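Local atomic coordinates of uncharacterized protein (PDB entry 6SCE), a protein that probably acts as a DNA nuclease in Type III CRISPR defence, switched on by the binding of cyclic oligoadenylate. Residues 292-297 against 303-308; 337-342 against 422-427. All coordinates share one frame; numbering follows the deposited sequence.

Interaction 1 of 2, residues 292-297 against 303-308. With nucleotides of chain B.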
ATOM      1  N   PRO A 292      -4.142   0.713  28.210  1.00 38.12           N
ATOM      2  CA  PRO A 292      -3.150  -0.030  27.412  1.00 35.72           C
ATOM      3  C   PRO A 292      -2.288   0.866  26.511  1.00 35.50           C
ATOM      4  O   PRO A 292      -2.653   2.016  26.210  1.00 35.37           O
ATOM      5  CB  PRO A 292      -4.019  -0.929  26.520  1.00 36.97           C
ATOM      6  CG  PRO A 292      -5.383  -0.900  27.101  1.00 39.22           C
ATOM      7  CD  PRO A 292      -5.519   0.412  27.793  1.00 37.24           C
ATOM      8  N   LEU A 293      -1.159   0.320  26.089  1.00 35.21           N
ATOM      9  CA  LEU A 293      -0.249   0.946  25.152  1.00 35.15           C
ATOM     10  C   LEU A 293      -0.318   0.242  23.813  1.00 32.40           C
ATOM     11  O   LEU A 293      -0.476  -0.981  23.760  1.00 30.75           O
ATOM     12  CB  LEU A 293       1.186   0.756  25.603  1.00 40.47           C
ATOM     13  CG  LEU A 293       1.850   1.757  26.510  1.00 47.22           C
ATOM     14  CD1 LEU A 293       1.039   1.954  27.755  1.00 50.48           C
ATOM     15  CD2 LEU A 293       3.237   1.249  26.840  1.00 48.66           C
ATOM     16  N   LEU A 294      -0.151   1.018  22.757  1.00 29.90           N
ATOM     17  CA  LEU A 294       0.058   0.477  21.405  1.00 28.69           C
ATOM     18  C   LEU A 294       1.361   1.036  20.878  1.00 27.82           C
ATOM     19  O   LEU A 294       1.565   2.252  20.865  1.00 29.95           O
ATOM     20  CB  LEU A 294      -1.074   0.857  20.476  1.00 27.93           C
ATOM     21  CG  LEU A 294      -0.940   0.476  18.993  1.00 28.11           C
ATOM     22  CD1 LEU A 294      -0.726  -1.029  18.846  1.00 27.44           C
ATOM     23  CD2 LEU A 294      -2.158   0.934  18.217  1.00 28.97           C
ATOM     24  N   LEU A 295       2.238   0.142  20.451  1.00 27.40           N
ATOM     25  CA  LEU A 295       3.473   0.492  19.779  1.00 28.06           C
ATOM     26  C   LEU A 295       3.359   0.076  18.314  1.00 28.47           C
ATOM     27  O   LEU A 295       2.960  -1.041  18.024  1.00 25.75           O
ATOM     28  CB  LEU A 295       4.648  -0.238  20.396  1.00 30.27           C
ATOM     29  CG  LEU A 295       4.706  -0.359  21.910  1.00 33.21           C
ATOM     30  CD1 LEU A 295       5.970  -1.110  22.294  1.00 36.18           C
ATOM     31  CD2 LEU A 295       4.636   0.989  22.549  1.00 33.29           C
ATOM     32  N   ALA A 296       3.699   0.983  17.411  1.00 26.22           N
ATOM     33  CA  ALA A 296       3.596   0.708  15.990  1.00 27.14           C
ATOM     34  C   ALA A 296       4.542   1.566  15.175  1.00 27.61           C
ATOM     35  O   ALA A 296       4.922   2.680  15.602  1.00 27.78           O
ATOM     36  CB  ALA A 296       2.165   0.946  15.509  1.00 25.64           C
ATOM     37  N   LEU A 297       4.924   1.043  14.002  0.50 26.31           N
ATOM     38  CA  LEU A 297       5.598   1.822  12.979  0.50 24.97           C
ATOM     39  C   LEU A 297       4.501   2.482  12.135  0.50 26.62           C
ATOM     40  O   LEU A 297       3.330   2.091  12.242  0.50 25.62           O
ATOM     41  CB  LEU A 297       6.529   0.895  12.181  0.50 24.87           C
ATOM     42  CG  LEU A 297       7.380   0.282  13.309  0.50 25.38           C
ATOM     43  CD1 LEU A 297       7.427  -1.226  13.401  0.50 20.89           C
ATOM     44  CD2 LEU A 297       8.729   0.955  13.470  0.50 24.87           C
ATOM     45  N   VAL A 303      -4.536   0.435   7.143  1.00 24.73           N
ATOM     46  CA  VAL A 303      -5.486  -0.522   7.739  1.00 25.92           C
ATOM     47  C   VAL A 303      -4.921  -1.301   8.951  1.00 24.22           C
ATOM     48  O   VAL A 303      -5.604  -1.432   9.944  1.00 24.06           O
ATOM     49  CB  VAL A 303      -6.088  -1.465   6.676  1.00 25.40           C
ATOM     50  CG1 VAL A 303      -6.830  -2.625   7.306  1.00 26.51           C
ATOM     51  CG2 VAL A 303      -7.034  -0.685   5.758  1.00 28.51           C
ATOM     52  N   PRO A 304      -3.666  -1.803   8.882  1.00 23.47           N
ATOM     53  CA  PRO A 304      -3.148  -2.527  10.032  1.00 24.50           C
ATOM     54  C   PRO A 304      -3.073  -1.697  11.293  1.00 24.86           C
ATOM     55  O   PRO A 304      -3.336  -2.185  12.400  1.00 25.81           O
ATOM     56  CB  PRO A 304      -1.752  -2.967   9.571  1.00 24.22           C
ATOM     57  CG  PRO A 304      -1.876  -3.083   8.076  1.00 25.07           C
ATOM     58  CD  PRO A 304      -2.803  -1.949   7.700  1.00 24.30           C
ATOM     59  N   LEU A 305      -2.704  -0.435  11.146  1.00 25.51           N
ATOM     60  CA  LEU A 305      -2.672   0.462  12.277  1.00 25.03           C
ATOM     61  C   LEU A 305      -4.062   0.701  12.838  1.00 25.13           C
ATOM     62  O   LEU A 305      -4.262   0.763  14.049  1.00 25.96           O
ATOM     63  CB  LEU A 305      -2.068   1.796  11.860  1.00 26.44           C
ATOM     64  CG  LEU A 305      -1.782   2.805  12.983  1.00 26.42           C
ATOM     65  CD1 LEU A 305      -1.066   2.254  14.190  1.00 28.43           C
ATOM     66  CD2 LEU A 305      -0.954   3.924  12.366  1.00 28.90           C
ATOM     67  N   TYR A 306      -5.025   0.835  11.949  1.00 26.90           N
ATOM     68  CA  TYR A 306      -6.409   1.016  12.366  1.00 27.06           C
ATOM     69  C   TYR A 306      -6.937  -0.249  13.088  1.00 26.42           C
ATOM     70  O   TYR A 306      -7.604  -0.148  14.101  1.00 26.13           O
ATOM     71  CB  TYR A 306      -7.263   1.338  11.174  1.00 26.56           C
ATOM     72  CG  TYR A 306      -8.665   1.750  11.535  1.00 28.06           C
ATOM     73  CD1 TYR A 306      -8.885   2.789  12.415  1.00 30.26           C
ATOM     74  CD2 TYR A 306      -9.756   1.130  10.979  1.00 30.63           C
ATOM     75  CE1 TYR A 306     -10.158   3.198  12.755  1.00 32.01           C
ATOM     76  CE2 TYR A 306     -11.048   1.533  11.305  1.00 30.23           C
ATOM     77  CZ  TYR A 306     -11.238   2.564  12.194  1.00 31.86           C
ATOM     78  OH  TYR A 306     -12.502   2.983  12.540  1.00 32.89           O
ATOM     79  N   ALA A 307      -6.628  -1.425  12.545  1.00 27.23           N
ATOM     80  CA  ALA A 307      -6.997  -2.668  13.200  1.00 26.84           C
ATOM     81  C   ALA A 307      -6.400  -2.736  14.574  1.00 26.77           C
ATOM     82  O   ALA A 307      -7.066  -3.137  15.528  1.00 28.63           O
ATOM     83  CB  ALA A 307      -6.562  -3.869  12.371  1.00 28.09           C
ATOM     84  N   ALA A 308      -5.138  -2.344  14.690  1.00 26.02           N
ATOM     85  CA  ALA A 308      -4.460  -2.357  15.983  1.00 27.02           C
ATOM     86  C   ALA A 308      -5.142  -1.434  16.994  1.00 27.93           C
ATOM     87  O   ALA A 308      -5.235  -1.761  18.184  1.00 28.62           O
ATOM     88  CB  ALA A 308      -3.002  -1.985  15.821  1.00 28.02           C
TER
ATOM     89  P     A B   4       3.441  -1.667   4.482  1.00 24.10           P
ATOM     90  OP1   A B   4       3.137  -1.906   3.043  1.00 24.37           O
ATOM     91  OP2   A B   4       2.715  -0.570   5.215  1.00 24.98           O
ATOM     92  O5'   A B   4       3.264  -3.051   5.261  1.00 24.33           O
ATOM     93  C5'   A B   4       1.929  -3.495   5.544  1.00 23.82           C
ATOM     94  C4'   A B   4       1.944  -5.001   5.643  1.00 22.03           C
ATOM     95  O4'   A B   4       0.701  -5.462   6.246  1.00 24.07           O
ATOM     96  C3'   A B   4       2.045  -5.690   4.288  1.00 22.84           C
ATOM     97  O3'   A B   4       2.765  -6.919   4.296  1.00 22.79           O
ATOM     98  C2'   A B   4       0.570  -5.982   3.997  1.00 24.16           C
ATOM     99  O2'   A B   4       0.395  -6.979   3.016  1.00 24.40           O
ATOM    100  C1'   A B   4       0.118  -6.408   5.382  1.00 23.12           C
ATOM    101  N9    A B   4      -1.324  -6.441   5.576  1.00 25.46           N
ATOM    102  C8    A B   4      -2.013  -7.509   6.092  1.00 24.03           C
ATOM    103  N7    A B   4      -3.307  -7.317   6.114  1.00 23.12           N
ATOM    104  C5    A B   4      -3.491  -6.061   5.545  1.00 24.55           C
ATOM    105  C6    A B   4      -4.642  -5.291   5.278  1.00 26.67           C
ATOM    106  N6    A B   4      -5.894  -5.696   5.521  1.00 26.05           N
ATOM    107  N1    A B   4      -4.459  -4.085   4.681  1.00 26.50           N
ATOM    108  C2    A B   4      -3.209  -3.691   4.404  1.00 27.21           C
ATOM    109  N3    A B   4      -2.051  -4.318   4.631  1.00 25.22           N
ATOM    110  C4    A B   4      -2.260  -5.508   5.211  1.00 24.54           C
TER

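Interaction 2 of 2, residues 337-342 against 422-427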
ATOM      1  N   ARG A 337      -4.843  11.505  18.491  1.00 35.18           N
ATOM      2  CA  ARG A 337      -5.220  12.621  19.376  1.00 40.64           C
ATOM      3  C   ARG A 337      -6.715  12.907  19.337  1.00 41.85           C
ATOM      4  O   ARG A 337      -7.314  13.183  20.375  1.00 41.41           O
ATOM      5  CB  ARG A 337      -4.478  13.896  19.016  1.00 43.66           C
ATOM      6  CG  ARG A 337      -3.020  13.929  19.450  1.00 48.32           C
ATOM      7  CD  ARG A 337      -2.434  15.268  19.026  1.00 53.52           C
ATOM      8  NE  ARG A 337      -0.981  15.364  19.152  1.00 59.16           N
ATOM      9  CZ  ARG A 337      -0.341  15.735  20.258  1.00 65.42           C
ATOM     10  NH1 ARG A 337      -1.012  16.033  21.369  1.00 72.64           N
ATOM     11  NH2 ARG A 337       0.984  15.807  20.255  1.00 66.97           N
ATOM     12  N   GLY A 338      -7.315  12.816  18.150  1.00 41.12           N
ATOM     13  CA  GLY A 338      -8.761  13.028  17.988  1.00 41.85           C
ATOM     14  C   GLY A 338      -9.597  12.000  18.726  1.00 44.11           C
ATOM     15  O   GLY A 338     -10.735  12.267  19.081  1.00 43.13           O
ATOM     16  N   LYS A 339      -9.027  10.817  18.960  1.00 42.51           N
ATOM     17  CA  LYS A 339      -9.688   9.744  19.700  1.00 42.70           C
ATOM     18  C   LYS A 339      -9.344   9.757  21.185  1.00 42.02           C
ATOM     19  O   LYS A 339      -9.621   8.780  21.887  1.00 43.64           O
ATOM     20  CB  LYS A 339      -9.317   8.378  19.094  1.00 41.55           C
ATOM     21  CG  LYS A 339      -9.810   8.169  17.676  1.00 43.51           C
ATOM     22  CD  LYS A 339     -11.332   8.303  17.603  1.00 42.65           C
ATOM     23  CE  LYS A 339     -11.918   7.692  16.346  1.00 44.93           C
ATOM     24  NZ  LYS A 339     -13.407   7.793  16.373  1.00 43.99           N
ATOM     25  N   GLY A 340      -8.726  10.841  21.656  1.00 42.77           N
ATOM     26  CA  GLY A 340      -8.394  11.011  23.065  1.00 42.83           C
ATOM     27  C   GLY A 340      -7.195  10.202  23.527  1.00 41.18           C
ATOM     28  O   GLY A 340      -7.023   9.991  24.725  1.00 41.21           O
ATOM     29  N   VAL A 341      -6.365   9.744  22.584  1.00 38.14           N
ATOM     30  CA  VAL A 341      -5.210   8.911  22.901  1.00 36.52           C
ATOM     31  C   VAL A 341      -3.982   9.778  23.005  1.00 35.33           C
ATOM     32  O   VAL A 341      -3.765  10.592  22.133  1.00 37.80           O
ATOM     33  CB  VAL A 341      -4.974   7.823  21.818  1.00 36.37           C
ATOM     34  CG1 VAL A 341      -3.793   6.939  22.187  1.00 36.92           C
ATOM     35  CG2 VAL A 341      -6.219   6.968  21.663  1.00 38.04           C
ATOM     36  N   ARG A 342      -3.173   9.600  24.044  1.00 36.84           N
ATOM     37  CA  ARG A 342      -1.893  10.321  24.125  1.00 40.10           C
ATOM     38  C   ARG A 342      -0.889   9.760  23.105  1.00 38.37           C
ATOM     39  O   ARG A 342      -0.624   8.561  23.086  1.00 36.28           O
ATOM     40  CB  ARG A 342      -1.271  10.243  25.508  1.00 42.52           C
ATOM     41  CG  ARG A 342      -0.082  11.185  25.685  1.00 48.08           C
ATOM     42  CD  ARG A 342       0.567  11.052  27.050  1.00 54.41           C
ATOM     43  NE  ARG A 342      -0.196  11.771  28.060  1.00 61.17           N
ATOM     44  CZ  ARG A 342      -0.974  11.227  29.001  1.00 68.22           C
ATOM     45  NH1 ARG A 342      -1.116   9.899  29.148  1.00 66.69           N
ATOM     46  NH2 ARG A 342      -1.614  12.044  29.834  1.00 69.73           N
ATOM     47  N   GLU A 422     -16.953  -1.832  15.112  1.00 38.18           N
ATOM     48  CA  GLU A 422     -16.655  -0.505  15.674  1.00 38.82           C
ATOM     49  C   GLU A 422     -15.907   0.407  14.725  1.00 36.10           C
ATOM     50  O   GLU A 422     -15.629   1.544  15.058  1.00 37.71           O
ATOM     51  CB  GLU A 422     -15.808  -0.635  16.928  1.00 39.63           C
ATOM     52  CG  GLU A 422     -16.397  -1.497  18.025  1.00 46.82           C
ATOM     53  CD  GLU A 422     -15.435  -1.647  19.185  1.00 54.71           C
ATOM     54  OE1 GLU A 422     -14.368  -0.971  19.180  1.00 64.48           O
ATOM     55  OE2 GLU A 422     -15.718  -2.455  20.089  1.00 60.45           O
ATOM     56  N   GLY A 423     -15.546  -0.106  13.566  1.00 37.39           N
ATOM     57  CA  GLY A 423     -14.800   0.646  12.570  1.00 42.38           C
ATOM     58  C   GLY A 423     -15.697   1.612  11.820  1.00 44.01           C
ATOM     59  O   GLY A 423     -16.938   1.430  11.759  1.00 38.69           O
ATOM     60  N   ARG A 424     -15.081   2.665  11.297  1.00 38.57           N
ATOM     61  CA  ARG A 424     -15.810   3.651  10.485  1.00 43.00           C
ATOM     62  C   ARG A 424     -14.927   4.062   9.327  1.00 39.25           C
ATOM     63  O   ARG A 424     -13.736   4.380   9.540  1.00 35.96           O
ATOM     64  CB  ARG A 424     -16.172   4.880  11.310  1.00 45.15           C
ATOM     65  CG  ARG A 424     -16.896   4.587  12.609  1.00 51.57           C
ATOM     66  CD  ARG A 424     -17.051   5.839  13.461  1.00 61.37           C
ATOM     67  NE  ARG A 424     -17.143   5.506  14.884  1.00 71.67           N
ATOM     68  CZ  ARG A 424     -17.087   6.382  15.890  1.00 75.06           C
ATOM     69  NH1 ARG A 424     -16.956   7.686  15.661  1.00 79.24           N
ATOM     70  NH2 ARG A 424     -17.173   5.947  17.142  1.00 76.83           N
ATOM     71  N   PRO A 425     -15.489   4.093   8.111  1.00 37.35           N
ATOM     72  CA  PRO A 425     -14.650   4.427   6.989  1.00 37.41           C
ATOM     73  C   PRO A 425     -14.035   5.832   7.088  1.00 36.21           C
ATOM     74  O   PRO A 425     -12.931   6.033   6.619  1.00 35.63           O
ATOM     75  CB  PRO A 425     -15.581   4.304   5.767  1.00 39.09           C
ATOM     76  CG  PRO A 425     -16.946   4.149   6.281  1.00 39.95           C
ATOM     77  CD  PRO A 425     -16.879   3.793   7.720  1.00 40.02           C
ATOM     78  N   GLU A 426     -14.737   6.772   7.701  1.00 37.63           N
ATOM     79  CA  GLU A 426     -14.220   8.113   7.834  1.00 39.95           C
ATOM     80  C   GLU A 426     -13.014   8.165   8.803  1.00 39.38           C
ATOM     81  O   GLU A 426     -12.141   9.012   8.633  1.00 35.90           O
ATOM     82  CB  GLU A 426     -15.316   9.117   8.228  1.00 41.05           C
ATOM     83  CG  GLU A 426     -16.045   8.838   9.529  1.00 43.11           C
ATOM     84  CD  GLU A 426     -17.191   7.840   9.400  1.00 44.84           C
ATOM     85  OE1 GLU A 426     -17.319   7.120   8.371  1.00 43.38           O
ATOM     86  OE2 GLU A 426     -17.972   7.760  10.363  1.00 50.01           O
ATOM     87  N   ASP A 427     -12.965   7.259   9.788  1.00 36.27           N
ATOM     88  CA  ASP A 427     -11.836   7.196  10.723  1.00 35.96           C
ATOM     89  C   ASP A 427     -10.627   6.611  10.035  1.00 34.37           C
ATOM     90  O   ASP A 427      -9.535   7.157  10.133  1.00 35.18           O
ATOM     91  CB  ASP A 427     -12.182   6.408  11.995  1.00 38.49           C
ATOM     92  CG  ASP A 427     -13.156   7.153  12.894  1.00 43.47           C
ATOM     93  OD1 ASP A 427     -13.442   8.319  12.616  1.00 45.62           O
ATOM     94  OD2 ASP A 427     -13.659   6.579  13.871  1.00 46.71           O
TER

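Interaction 1 of 2, residues 292-297 against 303-308
Ala296 CB meets Leu305 CD1 at 3.7 Å, and one helical turn further on Ala308 CB sits against the forked end of Leu294. These two spots are the tight part of the contact. Leu294 carries its CG anti to the backbone N (chi1 174°), which sends the fork out at the helix, and both prongs touch the same methyl: CD1 and CD2 each lie 3.9 Å from Ala308 CB. Leu305 starts from the flank of the helix, but its chain, with CG likewise anti to N (chi1 -172°), swings CD1 in over Ala296. Between the two spots the fit is looser, since Leu294 CD2 and Leu305 CD1 come no nearer than 4.4 Å. All four residues are buried, and contact between the segments is purely apolar.

Past this patch Val303 and Pro304, at the start of the helix, face the nucleotide instead of the strand. Pro304 lays CG and CD over the pyrimidine part of the adenine of A4 of chain B, with CG 3.7 Å from its N3, and Val303 CG1 comes within 3.7 Å of its N6.

Strand 293-297 and the helix segment 303-308 run antiparallel, their axes 9.7 Å apart, as the opening half of a right-handed beta-alpha-beta unit completed by strand 316-321. Strand 293-297 lies inside its sheet, between 316-321 and 375-378; Leu295 points from its other face onto helix 354-370, while Tyr306, on the outer side of helix 303-312, packs on helix 425-432.

Interaction 2 of 2, residues 337-342 against 422-427
Asp427 OD2 is gripped by Lys339 NZ in a 2.8 Å hydrogen bond that is also a salt bridge. The ammonium does not approach within the carboxylate plane; it comes from above, 46° out of it, and Lys339 CE follows close behind, 3.2 Å from the same oxygen. Asp427 OD1 is turned aside, 3.8 Å from Lys339 NZ, so one oxygen carries the bond.

Arg424 adds a second positive group. Its NE lies 3.8 Å from Asp427 OD2, a long ion pair in which the oxygen sits well off the guanidinium plane, so charge alone links them and no N-H is aimed at it. Lys339 NZ stands over one face of that guanidinium, 3.6 Å from Arg424 NH1. Both cations are thus gathered at a single carboxylate, which would offset their closeness, and Asp427, in the first turn of helix 425-432, would probably also be favoured by the helix's amino end.

Lys339 CA and Asp427 CA are 9.6 Å apart, and the lysine spans that distance by a bend at chi2 (-58°) followed by an extended run to NZ. Its chain brushes Tyr309 of helix 303-312 on the way, while Asp427 leans on Tyr306 and Phe335. Glu426 makes a salt bridge to Arg521 of strand 519-528, a residue that Arg424 also touches.

Two helix ends frame this surface network: Arg424 holds the N-cap position of helix 425-432, and helix 326-338 ends in a Schellman motif. Gly340, with positive phi, is its C-prime residue, Gly340 N bonding to Arg337 O at 3.0 Å and Val341 N to Phe336 O.

Interaction 1 is core and interaction 2 is surface, though their centres are only 12 Å apart. The first joins a strand to the helix that follows almost at once, using methyl groups alone; the second ties together loops and helix ends 80 residues apart through charge. Helix 303-312 connects them: its inner side packs on the sheet, and on its outer side Tyr306 OH is in probable hydrogen-bonding contact, 2.9 Å, with Arg424 N. Interaction 1 lies within a Rossmann-like unit, consistent with a CARF fold, and touches the bound nucleotide; interaction 2, about 13 Å from it at the nearest atom, joins an end of that unit to 422-427, which also touches strand 519-528 of the next sheet.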